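Local coordinates for effector protein hopAB3 (Pseudomonas syringae pv. maculicola, PDB 3TJY) that acts as a secreted virulence effector in susceptible plants and, in resistant tomato, is recognised by the host Pto protein, which triggers hypersensitive cell death, at residues 35-40 with 45-50; 26-31 with 64-69; 7-10 with 15-18; 22-27 with 71-76. All blocks are in the same frame, centred on the assembly; numbering follows the deposited sequence. Where two conformers were deposited one is given.

Interaction 1. Residues 35-40 with 45-50; sequences EEMILS and NVFLQH
A Met-aromatic contact joins an extended loop to the helix that follows it in this small helical bundle: Met-37, built as selenomethionine, lies over one face of the Phe-47 ring. Its terminal methyl does most of the touching, CE standing 3.9 Å from the ring centroid and only 15° off the normal. CE is displaced toward the rim, where its nearest ring atom is Phe-47 CD1 at 3.8 Å. The selenium follows over the same ring, with Met-37 SE 4.3 Å from the Phe-47 centroid. The chain of Met-37 runs straight as far as its selenium and then bends (chi3 -80°), which lays the methyl over the ring. Leu-39, two residues on, comes to the ring obliquely, through a single methyl, CD1, 3.9 Å from Phe-47 CD2. Both side chains cross Phe-47 at about a right angle and meet its ring chiefly through their terminal methyls. The contact is wholly apolar. Beyond the two segments, Phe-47 also packs on Leu-14 of helix 3-16, Phe-28 of helix 21-32 and Leu-69 of helix 64-77, while Met-37 reaches Met-27 and Met-31. Ser-40 ends the loop as the N-cap of helix 41-50. The arrangement is that of a loop-helix connection folded back over the hydrophobic core of a helical bundle, here the Pto-binding domain.

Interaction 2. Residues 26-31 with 64-69; sequences TMFRNM and ELAIAL. With SO4 (sulfate ion), chain B.
Phe-28 of helix 21-32 meets Ala-66 and Leu-69 on the first turns of helix 64-77, and its side chain can be followed outward as a worked example of one aromatic ring bridging two helices. At the root, CB points toward the partner helix and packs on Leu-73, one turn beyond Leu-69. CG is anti to the backbone N (chi1 -170°), which extends the ring across the gap between segments 26-31 and 64-69, whose nearest CA atoms, those of Phe-28 and Leu-69, are 8.9 Å apart. Over one face lies a methyl of Leu-69: CD2 is 3.9 Å from the ring centroid and 16° off the normal, a CH-pi contact shifted toward the rim. The far end of the ring meets Ala-66 in two ways. Phe-28 CE2 comes 3.6 Å from Ala-66 O, which lies in the ring plane at its edge, and Phe-28 CZ touches Ala-66 CB at 4.1 Å.

Next along helix 21-32, Arg-29 turns to a sulfate ion, probably from the crystallisation liquor. Its guanidinium presents an edge to the ion: Arg-29 NE donates to sulfate O3 at 2.7 Å and Arg-29 NH2 to sulfate O2 at 2.9 Å, both with N-H...O angles of 160°. The same sulfate also binds Arg-25.

All three residues touching across the two helices are buried. Around them, Phe-47 of helix 41-50 packs on both Phe-28 and Leu-69, Ile-10 and Val-11 of helix 3-16 close on Leu-69, and the loop residue Ile-59 covers more of Phe-28.

Interaction 3. Residues 7-10 with 15-18; sequences ANRI and VEAG
Arg-9 and Glu-16 join two points of a single helix, 3-16, in a surface salt bridge that spans nearly two turns. The seven-residue spacing puts both on much the same side of the helix, an i to i+7 relation, and so illustrates how long side chains can reach past the nearer turns to find a partner of opposite charge. The touching is confined to the charged ends. Arg-9 leaves its CA pointing away from the later turn, but a bend in the chain at chi2 (61°) carries the guanidinium back toward it. Glu-16, by contrast, points toward Arg-9 and runs extended beyond CG. The two side chains cross at about a right angle, and the planes of guanidinium and carboxylate are 60° apart, which rules out the flat, two-pronged pairing of a coplanar ion pair. The stronger polar partner of Arg-9 NH2 is OE1 of Gln-12, to which it is hydrogen-bonded; Glu-16 adds the salt bridge, and the same nitrogen is thus held by two residues of its own helix.

The tight side of this helix lies elsewhere. Ile-10, the next residue, is buried against Val-46 and His-50 of helix 41-50 and Leu-65 and Leu-69 of helix 64-77, and Ala-7 fits against Ala-68. Glu-16 is exposed, so solvent probably weakens its attraction to Arg-9. Just beyond it the helix ends in a Schellman motif, where Gly-18 takes a positive phi of 88°. The bridge itself rests on one approach, Arg-9 NH2 to Glu-16 OE1 at 3.2 Å.

Interaction 4. Residues 22-27 with 71-76; sequences ANIRTM and EALRRA. With SO4 (sulfate ion), chain D; SO4 (sulfate ion), chain B.
Arg-25 overlaps Leu-73 and Arg-74 where helix 21-32 crosses helix 64-77 in the bundle, a roughly antiparallel, oblique pair; the axes of segments 22-27 and 71-76 run at 142° and approach to 9.3 Å. Arg-25 and Leu-73 slide past each other in opposite directions, their CB atoms 4.1 Å apart. Deeper in, Ile-24 CG2 touches Leu-73 CD1, also at 4.1 Å.

Farther out, the Arg-25 chain is extended from CG to NE (chi2 180°), which carries its guanidinium across the backbone of Arg-74. One face of that group is covered by CA and CG of Arg-74, the latter 3.6 Å from Arg-25 NH2. Its edges take two sulfates, probably from the crystallisation liquor. One is gripped by NE and NH2, with Arg-25 NE 2.8 Å from O2 of that ion, and is shared with Arg-29. The other is bound through NH1 and NH2, and also by Ser-78. Asp-77 adds a salt bridge to NH1. NH2 spends one N-H on O2 and O4 of the first sulfate together and the other on the second sulfate; with the bonds from NE and NH1, this would fix the rotation of the guanidinium. The straightest bond runs from Arg-25 NH2 to O1 of the second sulfate, 3.1 Å at 178°.

Interactions 2 and 4 are successive steps along one interface, helix 21-32 against helix 64-77, with centres about 8 Å apart; Phe-28 CB and Leu-73 CD1, 4.1 Å from each other, join them, and one sulfate is held from both. Interaction 1 is nested within the chain loop that each of these closes. It meets interaction 4 where Phe-47 CZ lies 4.0 Å from Ile-24 CG2, and its centre is about 11 Å from that of interaction 2. Interaction 3 stands on the surface of helix 3-16, yet the neighbouring Ile-10 CG1 reaches His-50 CG at 3.4 Å, and Ile-10 CG2 reaches Leu-69 CD1 at 3.8 Å, tying it to interactions 1 and 2.

Interaction 1. Residues 35-40 with 45-50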
loop_
_atom_site.group_PDB
_atom_site.type_symbol
_atom_site.label_atom_id
_atom_site.label_comp_id
_atom_site.label_asym_id
_atom_site.label_seq_id
_atom_site.Cartn_x
_atom_site.Cartn_y
_atom_site.Cartn_z
ATOM N N GLU A 35 7.052 9.605 5.036
ATOM C CA GLU A 35 7.914 8.809 5.909
ATOM C C GLU A 35 8.065 7.384 5.380
ATOM O O GLU A 35 7.072 6.699 5.140
ATOM C CB GLU A 35 7.345 8.785 7.331
ATOM C CG GLU A 35 6.764 10.115 7.792
ATOM C CD GLU A 35 6.103 10.028 9.164
ATOM O OE1 GLU A 35 6.359 9.040 9.888
ATOM O OE2 GLU A 35 5.324 10.946 9.517
ATOM N N GLU A 36 9.305 6.937 5.193
ATOM C CA GLU A 36 9.558 5.573 4.721
ATOM C C GLU A 36 8.791 4.550 5.531
ATOM O O GLU A 36 8.687 4.671 6.754
ATOM C CB GLU A 36 11.033 5.220 4.857
ATOM C CG GLU A 36 11.950 5.857 3.853
ATOM C CD GLU A 36 13.364 5.366 4.035
ATOM O OE1 GLU A 36 13.949 5.628 5.109
ATOM O OE2 GLU A 36 13.877 4.692 3.121
HETATM N N MSE A 37 8.290 3.523 4.854
HETATM C CA MSE A 37 7.673 2.405 5.549
HETATM C C MSE A 37 8.726 1.390 5.978
HETATM O O MSE A 37 9.729 1.188 5.294
HETATM C CB MSE A 37 6.622 1.730 4.670
HETATM C CG MSE A 37 5.440 2.618 4.327
HETATM SE SE MSE A 37 4.161 1.650 3.247
HETATM C CE MSE A 37 5.000 1.796 1.586
ATOM N N ILE A 38 8.481 0.760 7.120
ATOM C CA ILE A 38 9.310 -0.321 7.627
ATOM C C ILE A 38 8.640 -1.643 7.287
ATOM O O ILE A 38 7.752 -2.107 8.006
ATOM C CB ILE A 38 9.474 -0.208 9.146
ATOM C CG1 ILE A 38 10.147 1.121 9.500
ATOM C CG2 ILE A 38 10.288 -1.378 9.686
ATOM C CD1 ILE A 38 10.536 1.241 10.946
ATOM N N LEU A 39 9.054 -2.245 6.178
ATOM C CA LEU A 39 8.352 -3.409 5.648
ATOM C C LEU A 39 9.188 -4.664 5.699
ATOM O O LEU A 39 10.419 -4.598 5.632
ATOM C CB LEU A 39 7.948 -3.159 4.194
ATOM C CG LEU A 39 7.047 -1.958 3.926
ATOM C CD1 LEU A 39 6.884 -1.772 2.412
ATOM C CD2 LEU A 39 5.695 -2.126 4.628
ATOM N N SER A 40 8.523 -5.812 5.799
ATOM C CA SER A 40 9.215 -7.082 5.613
ATOM C C SER A 40 9.622 -7.177 4.149
ATOM O O SER A 40 9.075 -6.466 3.305
ATOM C CB SER A 40 8.318 -8.263 5.978
ATOM O OG SER A 40 7.302 -8.428 5.008
ATOM N N ASN A 45 8.125 -6.276 -1.439
ATOM C CA ASN A 45 7.958 -6.789 -2.797
ATOM C C ASN A 45 6.535 -6.594 -3.338
ATOM O O ASN A 45 6.352 -6.321 -4.529
ATOM C CB ASN A 45 8.431 -8.242 -2.906
ATOM C CG ASN A 45 9.947 -8.359 -2.882
ATOM O OD1 ASN A 45 10.657 -7.362 -2.719
ATOM N ND2 ASN A 45 10.450 -9.579 -3.040
ATOM N N VAL A 46 5.526 -6.701 -2.474
ATOM C CA VAL A 46 4.169 -6.380 -2.915
ATOM C C VAL A 46 4.059 -4.930 -3.348
ATOM O O VAL A 46 3.531 -4.633 -4.416
ATOM C CB VAL A 46 3.118 -6.633 -1.816
ATOM C CG1 VAL A 46 1.738 -6.121 -2.270
ATOM C CG2 VAL A 46 3.064 -8.117 -1.481
ATOM N N PHE A 47 4.552 -4.021 -2.517
ATOM C CA PHE A 47 4.490 -2.608 -2.843
ATOM C C PHE A 47 5.234 -2.286 -4.140
ATOM O O PHE A 47 4.747 -1.499 -4.957
ATOM C CB PHE A 47 4.978 -1.751 -1.663
ATOM C CG PHE A 47 3.884 -1.416 -0.700
ATOM C CD1 PHE A 47 3.073 -0.314 -0.925
ATOM C CD2 PHE A 47 3.626 -2.223 0.391
ATOM C CE1 PHE A 47 2.028 -0.014 -0.077
ATOM C CE2 PHE A 47 2.579 -1.922 1.268
ATOM C CZ PHE A 47 1.777 -0.818 1.018
ATOM N N LEU A 48 6.395 -2.914 -4.340
ATOM C CA LEU A 48 7.185 -2.651 -5.546
ATOM C C LEU A 48 6.479 -3.112 -6.815
ATOM O O LEU A 48 6.772 -2.616 -7.903
ATOM C CB LEU A 48 8.575 -3.295 -5.465
ATOM C CG LEU A 48 9.571 -2.692 -4.471
ATOM C CD1 LEU A 48 10.871 -3.493 -4.420
ATOM C CD2 LEU A 48 9.856 -1.206 -4.803
ATOM N N GLN A 49 5.579 -4.080 -6.692
ATOM C CA GLN A 49 4.849 -4.554 -7.872
ATOM C C GLN A 49 3.860 -3.502 -8.348
ATOM O O GLN A 49 3.420 -3.545 -9.502
ATOM C CB GLN A 49 4.069 -5.839 -7.579
ATOM C CG GLN A 49 4.905 -7.046 -7.273
ATOM C CD GLN A 49 4.069 -8.282 -6.995
ATOM O OE1 GLN A 49 3.194 -8.638 -7.781
ATOM N NE2 GLN A 49 4.335 -8.944 -5.864
ATOM N N HIS A 50 3.505 -2.572 -7.465
ATOM C CA HIS A 50 2.432 -1.618 -7.754
ATOM C C HIS A 50 2.835 -0.153 -7.689
ATOM O O HIS A 50 2.190 0.707 -8.295
ATOM C CB HIS A 50 1.252 -1.862 -6.827
ATOM C CG HIS A 50 0.706 -3.244 -6.933
ATOM N ND1 HIS A 50 -0.212 -3.604 -7.894
ATOM C CD2 HIS A 50 0.979 -4.367 -6.229
ATOM C CE1 HIS A 50 -0.494 -4.890 -7.766
ATOM N NE2 HIS A 50 0.214 -5.377 -6.763
#

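Interaction 2. Residues 26-31 with 64-69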
loop_
_atom_site.group_PDB
_atom_site.type_symbol
_atom_site.label_atom_id
_atom_site.label_comp_id
_atom_site.label_asym_id
_atom_site.label_seq_id
_atom_site.Cartn_x
_atom_site.Cartn_y
_atom_site.Cartn_z
ATOM N N THR A 26 -1.480 2.064 8.885
ATOM C CA THR A 26 -0.772 3.125 9.588
ATOM C C THR A 26 0.492 3.539 8.823
ATOM O O THR A 26 0.747 4.724 8.622
ATOM C CB THR A 26 -0.424 2.667 11.006
ATOM O OG1 THR A 26 -1.639 2.399 11.722
ATOM C CG2 THR A 26 0.384 3.727 11.769
HETATM N N MSE A 27 1.273 2.535 8.425
HETATM C CA MSE A 27 2.503 2.741 7.659
HETATM C C MSE A 27 2.234 3.565 6.407
HETATM O O MSE A 27 2.937 4.539 6.129
HETATM C CB MSE A 27 3.098 1.394 7.225
HETATM C CG MSE A 27 3.319 0.405 8.346
HETATM SE SE MSE A 27 5.188 -0.094 8.459
HETATM C CE MSE A 27 5.832 1.664 9.030
ATOM N N PHE A 28 1.215 3.153 5.658
ATOM C CA PHE A 28 0.892 3.755 4.370
ATOM C C PHE A 28 0.451 5.199 4.556
ATOM O O PHE A 28 0.809 6.056 3.765
ATOM C CB PHE A 28 -0.166 2.958 3.628
ATOM C CG PHE A 28 -0.368 3.401 2.207
ATOM C CD1 PHE A 28 0.672 3.341 1.302
ATOM C CD2 PHE A 28 -1.596 3.881 1.782
ATOM C CE1 PHE A 28 0.493 3.731 -0.027
ATOM C CE2 PHE A 28 -1.791 4.270 0.461
ATOM C CZ PHE A 28 -0.742 4.194 -0.450
ATOM N N ARG A 29 -0.320 5.466 5.606
ATOM C CA ARG A 29 -0.679 6.847 5.934
ATOM C C ARG A 29 0.579 7.693 6.115
ATOM O O ARG A 29 0.690 8.791 5.573
ATOM C CB ARG A 29 -1.523 6.903 7.211
ATOM C CG ARG A 29 -2.046 8.290 7.537
ATOM C CD ARG A 29 -2.791 8.293 8.872
ATOM N NE ARG A 29 -3.904 7.357 8.827
ATOM C CZ ARG A 29 -4.037 6.301 9.622
ATOM N NH1 ARG A 29 -3.148 6.052 10.569
ATOM N NH2 ARG A 29 -5.086 5.508 9.479
ATOM N N ASN A 30 1.529 7.169 6.880
ATOM C CA ASN A 30 2.797 7.853 7.115
ATOM C C ASN A 30 3.626 7.996 5.838
ATOM O O ASN A 30 4.301 9.010 5.644
ATOM C CB ASN A 30 3.604 7.113 8.173
ATOM C CG ASN A 30 2.951 7.154 9.532
ATOM O OD1 ASN A 30 2.199 8.081 9.844
ATOM N ND2 ASN A 30 3.243 6.151 10.358
HETATM N N MSE A 31 3.571 6.983 4.981
HETATM C CA MSE A 31 4.270 7.023 3.692
HETATM C C MSE A 31 3.758 8.187 2.860
HETATM O O MSE A 31 4.541 8.942 2.272
HETATM C CB MSE A 31 4.073 5.712 2.927
HETATM C CG MSE A 31 4.634 5.724 1.508
HETATM SE SE MSE A 31 6.602 5.643 1.462
HETATM C CE MSE A 31 6.833 5.966 -0.436
ATOM N N GLU A 64 -4.443 8.040 -8.316
ATOM C CA GLU A 64 -5.642 7.203 -8.207
ATOM C C GLU A 64 -5.382 5.933 -7.410
ATOM O O GLU A 64 -6.221 5.501 -6.608
ATOM C CB GLU A 64 -6.208 6.857 -9.592
ATOM C CG GLU A 64 -6.995 7.974 -10.244
ATOM C CD GLU A 64 -7.536 7.566 -11.604
ATOM O OE1 GLU A 64 -7.092 6.514 -12.121
ATOM O OE2 GLU A 64 -8.399 8.290 -12.147
ATOM N N LEU A 65 -4.217 5.317 -7.614
ATOM C CA LEU A 65 -3.937 4.059 -6.926
ATOM C C LEU A 65 -3.711 4.292 -5.444
ATOM O O LEU A 65 -4.179 3.511 -4.617
ATOM C CB LEU A 65 -2.736 3.338 -7.557
ATOM C CG LEU A 65 -2.445 1.961 -6.948
ATOM C CD1 LEU A 65 -3.635 0.996 -7.157
ATOM C CD2 LEU A 65 -1.178 1.372 -7.581
ATOM N N ALA A 66 -2.998 5.356 -5.087
ATOM C CA ALA A 66 -2.782 5.624 -3.666
ATOM C C ALA A 66 -4.100 5.902 -2.961
ATOM O O ALA A 66 -4.305 5.476 -1.819
ATOM C CB ALA A 66 -1.814 6.782 -3.471
ATOM N N ILE A 67 -4.996 6.628 -3.628
ATOM C CA ILE A 67 -6.303 6.906 -3.048
ATOM C C ILE A 67 -7.074 5.602 -2.880
ATOM O O ILE A 67 -7.650 5.341 -1.819
ATOM C CB ILE A 67 -7.113 7.880 -3.934
ATOM C CG1 ILE A 67 -6.470 9.255 -3.933
ATOM C CG2 ILE A 67 -8.564 7.966 -3.467
ATOM C CD1 ILE A 67 -7.039 10.217 -4.979
ATOM N N ALA A 68 -7.105 4.788 -3.928
ATOM C CA ALA A 68 -7.842 3.524 -3.862
ATOM C C ALA A 68 -7.274 2.610 -2.790
ATOM O O ALA A 68 -8.022 1.925 -2.107
ATOM C CB ALA A 68 -7.843 2.813 -5.231
ATOM N N LEU A 69 -5.956 2.591 -2.632
ATOM C CA LEU A 69 -5.367 1.734 -1.608
ATOM C C LEU A 69 -5.683 2.229 -0.199
ATOM O O LEU A 69 -5.984 1.430 0.707
ATOM C CB LEU A 69 -3.842 1.584 -1.810
ATOM C CG LEU A 69 -3.187 0.649 -0.784
ATOM C CD1 LEU A 69 -3.804 -0.749 -0.852
ATOM C CD2 LEU A 69 -1.676 0.565 -1.033
HETATM S S SO4 B . -7.228 6.907 6.907
HETATM O O1 SO4 B . -7.333 7.173 5.484
HETATM O O2 SO4 B . -6.827 5.526 7.132
HETATM O O3 SO4 B . -6.218 7.802 7.460
HETATM O O4 SO4 B . -8.526 7.137 7.529
#

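Interaction 3. Residues 7-10 with 15-18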
loop_
_atom_site.group_PDB
_atom_site.type_symbol
_atom_site.label_atom_id
_atom_site.label_comp_id
_atom_site.label_asym_id
_atom_site.label_seq_id
_atom_site.Cartn_x
_atom_site.Cartn_y
_atom_site.Cartn_z
ATOM N N ALA A 7 -6.033 -1.918 -6.248
ATOM C CA ALA A 7 -5.845 -1.756 -4.808
ATOM C C ALA A 7 -6.291 -2.995 -4.056
ATOM O O ALA A 7 -5.669 -3.388 -3.064
ATOM C CB ALA A 7 -6.596 -0.524 -4.310
ATOM N N ASN A 8 -7.373 -3.619 -4.515
ATOM C CA ASN A 8 -7.837 -4.851 -3.864
ATOM C C ASN A 8 -6.841 -5.992 -3.999
ATOM O O ASN A 8 -6.706 -6.815 -3.087
ATOM C CB ASN A 8 -9.188 -5.284 -4.437
ATOM C CG ASN A 8 -10.305 -4.357 -4.041
ATOM O OD1 ASN A 8 -10.240 -3.688 -3.005
ATOM N ND2 ASN A 8 -11.358 -4.327 -4.856
ATOM N N ARG A 9 -6.179 -6.059 -5.158
ATOM C CA ARG A 9 -5.118 -7.034 -5.394
ATOM C C ARG A 9 -3.925 -6.764 -4.460
ATOM O O ARG A 9 -3.310 -7.696 -3.939
ATOM C CB ARG A 9 -4.679 -6.990 -6.865
ATOM C CG ARG A 9 -3.446 -7.804 -7.200
ATOM C CD ARG A 9 -3.657 -9.282 -6.906
ATOM N NE ARG A 9 -2.701 -10.128 -7.617
ATOM C CZ ARG A 9 -2.468 -11.400 -7.313
ATOM N NH1 ARG A 9 -1.583 -12.103 -8.010
ATOM N NH2 ARG A 9 -3.113 -11.966 -6.304
ATOM N N ILE A 10 -3.604 -5.491 -4.238
ATOM C CA ILE A 10 -2.541 -5.152 -3.289
ATOM C C ILE A 10 -2.898 -5.707 -1.910
ATOM O O ILE A 10 -2.084 -6.360 -1.263
ATOM C CB ILE A 10 -2.288 -3.620 -3.223
ATOM C CG1 ILE A 10 -1.770 -3.110 -4.569
ATOM C CG2 ILE A 10 -1.250 -3.289 -2.160
ATOM C CD1 ILE A 10 -1.731 -1.542 -4.671
ATOM N N VAL A 15 -2.100 -9.702 2.426
ATOM C CA VAL A 15 -2.594 -10.775 3.290
ATOM C C VAL A 15 -1.851 -12.086 3.003
ATOM O O VAL A 15 -1.412 -12.782 3.927
ATOM C CB VAL A 15 -4.115 -10.977 3.151
ATOM C CG1 VAL A 15 -4.558 -12.111 4.049
ATOM C CG2 VAL A 15 -4.870 -9.703 3.515
ATOM N N GLU A 16 -1.696 -12.409 1.720
ATOM C CA GLU A 16 -0.969 -13.617 1.304
ATOM C C GLU A 16 0.431 -13.606 1.912
ATOM O O GLU A 16 0.976 -14.646 2.274
ATOM C CB GLU A 16 -0.759 -13.670 -0.212
ATOM C CG GLU A 16 -1.976 -13.756 -1.125
ATOM C CD GLU A 16 -1.577 -13.609 -2.606
ATOM O OE1 GLU A 16 -2.453 -13.319 -3.447
ATOM O OE2 GLU A 16 -0.373 -13.770 -2.930
ATOM N N ALA A 17 1.022 -12.416 1.973
ATOM C CA ALA A 17 2.390 -12.241 2.463
ATOM C C ALA A 17 2.470 -12.194 3.984
ATOM O O ALA A 17 3.563 -12.068 4.539
ATOM C CB ALA A 17 2.993 -10.974 1.877
ATOM N N GLY A 18 1.326 -12.281 4.658
ATOM C CA GLY A 18 1.300 -12.343 6.115
ATOM C C GLY A 18 1.259 -10.997 6.829
ATOM O O GLY A 18 1.489 -10.916 8.051
#

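Interaction 4. Residues 22-27 with 71-76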
loop_
_atom_site.group_PDB
_atom_site.type_symbol
_atom_site.label_atom_id
_atom_site.label_comp_id
_atom_site.label_asym_id
_atom_site.label_seq_id
_atom_site.Cartn_x
_atom_site.Cartn_y
_atom_site.Cartn_z
ATOM N N ALA A 22 -3.855 -3.639 9.755
ATOM C CA ALA A 22 -3.915 -2.477 10.634
ATOM C C ALA A 22 -2.577 -1.747 10.595
ATOM O O ALA A 22 -2.530 -0.516 10.522
ATOM C CB ALA A 22 -4.292 -2.879 12.065
ATOM N N ASN A 23 -1.485 -2.514 10.617
ATOM C CA ASN A 23 -0.145 -1.944 10.596
ATOM C C ASN A 23 0.180 -1.327 9.238
ATOM O O ASN A 23 0.742 -0.231 9.161
ATOM C CB ASN A 23 0.892 -3.015 10.971
ATOM C CG ASN A 23 2.330 -2.580 10.690
ATOM O OD1 ASN A 23 3.030 -3.185 9.869
ATOM N ND2 ASN A 23 2.781 -1.548 11.382
ATOM N N ILE A 24 -0.155 -2.032 8.163
ATOM C CA ILE A 24 0.089 -1.497 6.833
ATOM C C ILE A 24 -0.698 -0.196 6.657
ATOM O O ILE A 24 -0.188 0.771 6.104
ATOM C CB ILE A 24 -0.298 -2.484 5.720
ATOM C CG1 ILE A 24 0.550 -3.754 5.810
ATOM C CG2 ILE A 24 -0.080 -1.843 4.359
ATOM C CD1 ILE A 24 2.079 -3.507 5.708
ATOM N N ARG A 25 -1.926 -0.163 7.167
ATOM C CA ARG A 25 -2.742 1.052 7.071
ATOM C C ARG A 25 -2.028 2.254 7.692
ATOM O O ARG A 25 -1.961 3.330 7.099
ATOM C CB ARG A 25 -4.113 0.846 7.726
ATOM C CG ARG A 25 -5.033 2.051 7.597
ATOM C CD ARG A 25 -6.380 1.795 8.257
ATOM N NE ARG A 25 -7.187 3.011 8.291
ATOM C CZ ARG A 25 -8.239 3.181 9.077
ATOM N NH1 ARG A 25 -8.618 2.218 9.909
ATOM N NH2 ARG A 25 -8.894 4.333 9.056
ATOM N N THR A 26 -1.480 2.064 8.885
ATOM C CA THR A 26 -0.772 3.125 9.588
ATOM C C THR A 26 0.492 3.539 8.823
ATOM O O THR A 26 0.747 4.724 8.622
ATOM C CB THR A 26 -0.424 2.667 11.006
ATOM O OG1 THR A 26 -1.639 2.399 11.722
ATOM C CG2 THR A 26 0.384 3.727 11.769
HETATM N N MSE A 27 1.273 2.535 8.425
HETATM C CA MSE A 27 2.503 2.741 7.659
HETATM C C MSE A 27 2.234 3.565 6.407
HETATM O O MSE A 27 2.937 4.539 6.129
HETATM C CB MSE A 27 3.098 1.394 7.225
HETATM C CG MSE A 27 3.319 0.405 8.346
HETATM SE SE MSE A 27 5.188 -0.094 8.459
HETATM C CE MSE A 27 5.832 1.664 9.030
ATOM N N GLU A 71 -8.310 3.819 0.665
ATOM C CA GLU A 71 -9.711 3.448 0.874
ATOM C C GLU A 71 -9.844 1.978 1.224
ATOM O O GLU A 71 -10.600 1.613 2.132
ATOM C CB GLU A 71 -10.544 3.753 -0.377
ATOM C CG GLU A 71 -10.687 5.247 -0.622
ATOM C CD GLU A 71 -11.306 5.550 -1.978
ATOM O OE1 GLU A 71 -11.538 4.587 -2.755
ATOM O OE2 GLU A 71 -11.541 6.744 -2.249
ATOM N N ALA A 72 -9.123 1.133 0.488
ATOM C CA ALA A 72 -9.215 -0.309 0.693
ATOM C C ALA A 72 -8.669 -0.737 2.053
ATOM O O ALA A 72 -9.245 -1.607 2.714
ATOM C CB ALA A 72 -8.490 -1.040 -0.431
ATOM N N LEU A 73 -7.537 -0.160 2.458
ATOM C CA LEU A 73 -6.981 -0.488 3.768
ATOM C C LEU A 73 -7.896 -0.039 4.880
ATOM O O LEU A 73 -8.057 -0.731 5.882
ATOM C CB LEU A 73 -5.583 0.141 3.942
ATOM C CG LEU A 73 -4.517 -0.510 3.071
ATOM C CD1 LEU A 73 -3.280 0.384 3.047
ATOM C CD2 LEU A 73 -4.168 -1.917 3.576
ATOM N N ARG A 74 -8.502 1.137 4.728
ATOM C CA ARG A 74 -9.417 1.623 5.761
ATOM C C ARG A 74 -10.644 0.725 5.904
ATOM O O ARG A 74 -11.065 0.409 7.019
ATOM C CB ARG A 74 -9.842 3.068 5.481
ATOM C CG ARG A 74 -11.043 3.536 6.293
ATOM C CD ARG A 74 -11.322 5.019 6.048
ATOM N NE ARG A 74 -11.528 5.305 4.630
ATOM C CZ ARG A 74 -11.584 6.535 4.127
ATOM N NH1 ARG A 74 -11.766 6.721 2.823
ATOM N NH2 ARG A 74 -11.445 7.580 4.935
ATOM N N ARG A 75 -11.203 0.306 4.773
ATOM C CA ARG A 75 -12.395 -0.542 4.816
ATOM C C ARG A 75 -12.057 -1.910 5.387
ATOM O O ARG A 75 -12.826 -2.460 6.183
ATOM C CB ARG A 75 -13.007 -0.685 3.422
ATOM C CG ARG A 75 -14.280 -1.538 3.414
ATOM C CD ARG A 75 -15.113 -1.247 2.166
ATOM N NE ARG A 75 -15.641 0.119 2.187
ATOM C CZ ARG A 75 -15.229 1.106 1.387
ATOM N NH1 ARG A 75 -14.286 0.899 0.484
ATOM N NH2 ARG A 75 -15.771 2.317 1.506
ATOM N N ALA A 76 -10.909 -2.451 4.998
ATOM C CA ALA A 76 -10.484 -3.760 5.530
ATOM C C ALA A 76 -10.200 -3.715 7.027
ATOM O O ALA A 76 -10.410 -4.701 7.748
ATOM C CB ALA A 76 -9.286 -4.275 4.786
HETATM S S SO4 D . -11.053 3.852 11.933
HETATM O O1 SO4 D . -11.378 4.735 10.812
HETATM O O2 SO4 D . -11.308 2.460 11.561
HETATM O O3 SO4 D . -9.643 4.016 12.283
HETATM O O4 SO4 D . -11.871 4.201 13.093
HETATM S S SO4 B . -7.228 6.907 6.907
HETATM O O1 SO4 B . -7.333 7.173 5.484
HETATM O O2 SO4 B . -6.827 5.526 7.132
HETATM O O3 SO4 B . -6.218 7.802 7.460
HETATM O O4 SO4 B . -8.526 7.137 7.529
#